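Local coordinates for copper homeostasis protein CutC (Streptococcus agalactiae, PDB 2BDQ) that probably binds copper ions and may take part in copper homeostasis in the cytoplasm, at residues A[73-78]-A[95-100]. Sequence-based numbering, arbitrary orientation.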
ATOM      1  N   LEU A  73      13.133  -2.089  13.130  1.00 19.28           N
ATOM      2  CA  LEU A  73      11.920  -1.289  13.022  1.00 19.85           C
ATOM      3  C   LEU A  73      10.924  -1.918  12.036  1.00 19.79           C
ATOM      4  O   LEU A  73       9.713  -1.941  12.284  1.00 20.72           O
ATOM      5  CB  LEU A  73      12.294   0.137  12.606  1.00 21.29           C
ATOM      6  CG  LEU A  73      11.278   1.234  12.940  1.00 24.79           C
ATOM      7  CD1 LEU A  73      11.914   2.621  12.814  1.00 25.98           C
ATOM      8  CD2 LEU A  73      10.092   1.093  12.020  1.00 25.10           C
ATOM      9  N   GLU A  74      11.435  -2.440  10.926  1.00 17.99           N
ATOM     10  CA  GLU A  74      10.589  -3.081   9.932  1.00 16.88           C
ATOM     11  C   GLU A  74       9.999  -4.378  10.486  1.00 16.69           C
ATOM     12  O   GLU A  74       8.877  -4.749  10.149  1.00 15.72           O
ATOM     13  CB  GLU A  74      11.401  -3.325   8.656  1.00 16.26           C
ATOM     14  CG  GLU A  74      11.582  -2.041   7.844  1.00 20.23           C
ATOM     15  CD  GLU A  74      12.758  -2.075   6.889  1.00 22.27           C
ATOM     16  OE1 GLU A  74      12.895  -1.122   6.092  1.00 25.04           O
ATOM     17  OE2 GLU A  74      13.555  -3.038   6.934  1.00 25.19           O
ATOM     18  N   LEU A  75      10.754  -5.068  11.335  1.00 15.04           N
ATOM     19  CA  LEU A  75      10.255  -6.296  11.941  1.00 15.00           C
ATOM     20  C   LEU A  75       9.162  -5.919  12.948  1.00 14.95           C
ATOM     21  O   LEU A  75       8.212  -6.677  13.153  1.00 14.50           O
ATOM     22  CB  LEU A  75      11.384  -7.060  12.651  1.00 13.99           C
ATOM     23  CG  LEU A  75      12.455  -7.695  11.758  1.00 16.44           C
ATOM     24  CD1 LEU A  75      13.605  -8.228  12.617  1.00 16.42           C
ATOM     25  CD2 LEU A  75      11.841  -8.829  10.934  1.00 14.34           C
ATOM     26  N   ARG A  76       9.298  -4.747  13.569  1.00 14.27           N
ATOM     27  CA  ARG A  76       8.304  -4.270  14.535  1.00 16.16           C
ATOM     28  C   ARG A  76       7.007  -3.964  13.782  1.00 15.69           C
ATOM     29  O   ARG A  76       5.913  -4.173  14.291  1.00 14.98           O
ATOM     30  CB  ARG A  76       8.819  -3.007  15.237  1.00 17.65           C
ATOM     31  CG  ARG A  76       7.787  -2.246  16.092  1.00 21.31           C
ATOM     32  CD  ARG A  76       7.549  -2.874  17.466  1.00 20.65           C
ATOM     33  NE  ARG A  76       6.504  -3.898  17.465  1.00 22.71           N
ATOM     34  CZ  ARG A  76       5.201  -3.650  17.326  1.00 23.99           C
ATOM     35  NH1 ARG A  76       4.762  -2.402  17.174  1.00 24.03           N
ATOM     36  NH2 ARG A  76       4.332  -4.656  17.344  1.00 22.54           N
ATOM     37  N   ILE A  77       7.148  -3.466  12.558  1.00 15.38           N
ATOM     38  CA  ILE A  77       6.003  -3.144  11.722  1.00 14.31           C
ATOM     39  C   ILE A  77       5.263  -4.433  11.356  1.00 15.31           C
ATOM     40  O   ILE A  77       4.037  -4.526  11.491  1.00 13.23           O
ATOM     41  CB  ILE A  77       6.466  -2.419  10.434  1.00 14.06           C
ATOM     42  CG1 ILE A  77       6.906  -0.996  10.785  1.00 17.60           C
ATOM     43  CG2 ILE A  77       5.349  -2.405   9.411  1.00 12.53           C
ATOM     44  CD1 ILE A  77       7.639  -0.279   9.677  1.00 18.72           C
HETATM   45  N   MSE A  78       6.022  -5.428  10.905  1.00 14.06           N
HETATM   46  CA  MSE A  78       5.452  -6.710  10.515  1.00 17.15           C
HETATM   47  C   MSE A  78       4.744  -7.415  11.672  1.00 16.22           C
HETATM   48  O   MSE A  78       3.690  -8.020  11.472  1.00 16.09           O
HETATM   49  CB  MSE A  78       6.541  -7.613   9.929  1.00 19.10           C
HETATM   50  CG  MSE A  78       7.123  -7.059   8.627  1.00 24.11           C
HETATM   51 SE   MSE A  78       8.689  -7.991   7.980  1.00 34.29          SE
HETATM   52  CE  MSE A  78       7.879  -9.653   7.467  1.00 25.61           C
ATOM     53  N   LEU A  95       4.618 -14.031   4.169  1.00 17.23           N
ATOM     54  CA  LEU A  95       5.803 -13.250   4.504  1.00 16.40           C
ATOM     55  C   LEU A  95       7.076 -13.929   4.006  1.00 16.96           C
ATOM     56  O   LEU A  95       7.043 -15.056   3.512  1.00 15.53           O
ATOM     57  CB  LEU A  95       5.893 -13.050   6.018  1.00 15.06           C
ATOM     58  CG  LEU A  95       6.199 -14.272   6.891  1.00 14.79           C
ATOM     59  CD1 LEU A  95       6.670 -13.818   8.263  1.00 15.34           C
ATOM     60  CD2 LEU A  95       4.970 -15.141   7.016  1.00 12.64           C
ATOM     61  N   GLY A  96       8.201 -13.238   4.141  1.00 16.56           N
ATOM     62  CA  GLY A  96       9.461 -13.812   3.705  1.00 16.12           C
ATOM     63  C   GLY A  96      10.607 -12.963   4.190  1.00 15.95           C
ATOM     64  O   GLY A  96      10.691 -11.779   3.862  1.00 15.68           O
ATOM     65  N   ILE A  97      11.490 -13.561   4.980  1.00 15.49           N
ATOM     66  CA  ILE A  97      12.633 -12.840   5.515  1.00 15.11           C
ATOM     67  C   ILE A  97      13.925 -13.583   5.182  1.00 16.26           C
ATOM     68  O   ILE A  97      14.042 -14.783   5.429  1.00 15.20           O
ATOM     69  CB  ILE A  97      12.537 -12.702   7.047  1.00 15.34           C
ATOM     70  CG1 ILE A  97      11.108 -12.345   7.459  1.00 15.54           C
ATOM     71  CG2 ILE A  97      13.490 -11.617   7.533  1.00 15.40           C
ATOM     72  CD1 ILE A  97      10.889 -12.362   8.973  1.00 15.14           C
ATOM     73  N   LEU A  98      14.898 -12.862   4.637  1.00 16.23           N
ATOM     74  CA  LEU A  98      16.181 -13.455   4.277  1.00 17.40           C
ATOM     75  C   LEU A  98      17.336 -12.699   4.895  1.00 17.47           C
ATOM     76  O   LEU A  98      17.220 -11.519   5.191  1.00 18.89           O
ATOM     77  CB  LEU A  98      16.377 -13.449   2.763  1.00 16.29           C
ATOM     78  CG  LEU A  98      15.361 -14.158   1.868  1.00 17.47           C
ATOM     79  CD1 LEU A  98      15.789 -13.963   0.425  1.00 14.27           C
ATOM     80  CD2 LEU A  98      15.270 -15.637   2.216  1.00 17.31           C
ATOM     81  N   THR A  99      18.457 -13.389   5.067  1.00 19.73           N
ATOM     82  CA  THR A  99      19.666 -12.793   5.620  1.00 20.70           C
ATOM     83  C   THR A  99      20.428 -12.165   4.457  1.00 21.54           C
ATOM     84  O   THR A  99      20.100 -12.406   3.293  1.00 20.35           O
ATOM     85  CB  THR A  99      20.578 -13.865   6.271  1.00 22.19           C
ATOM     86  OG1 THR A  99      20.994 -14.809   5.271  1.00 22.20           O
ATOM     87  CG2 THR A  99      19.834 -14.603   7.379  1.00 19.17           C
ATOM     88  N   SER A 100      21.449 -11.374   4.781  1.00 23.00           N
ATOM     89  CA  SER A 100      22.268 -10.711   3.776  1.00 25.07           C
ATOM     90  C   SER A 100      22.893 -11.708   2.803  1.00 25.89           C
ATOM     91  O   SER A 100      23.236 -11.349   1.674  1.00 25.97           O
ATOM     92  CB  SER A 100      23.367  -9.885   4.449  1.00 26.44           C
ATOM     93  OG  SER A 100      24.254 -10.714   5.189  1.00 32.54           O
TER
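M78, a selenomethionine, reaches from helix 72-87 to L95 and I97 on the chain leaving strand 92-95, and L75 joins it one turn earlier. The contact is a worked example of how, in a TIM barrel, a helix of the outer ring packs on the end of the strand that follows it in sequence and on the start of the next loop. The M78 side chain leaves the helix toward the loop, extended through CG and then turned about the CG-SE bond (chi3 69°), and this rotation brings its terminal methyl CE to face two partners. CE lies 4.2 Å from L95 CB, touching that leucine near its root, and equally far, 4.2 Å, from I97 CG1. The side chains of M78 and L95 run at a slant to one another. L75 starts off alongside the loop, yet its end swings closer, with CG beside the backbone N (chi1 -69°). I97 meets both helix residues, CG1 facing M78 and CD1 facing L75, and it also touches A108, I109 and L112 of helix 106-116, so that it packs against helices 72-87 and 106-116 together. Main-chain bonds from L95 to V122 and H124 tie the strand end to the neighbouring strand region. The union across the segments is purely apolar, and at its outer side L75 CD2 meets I97 CD1 at 4.2 Å, methyl against methyl.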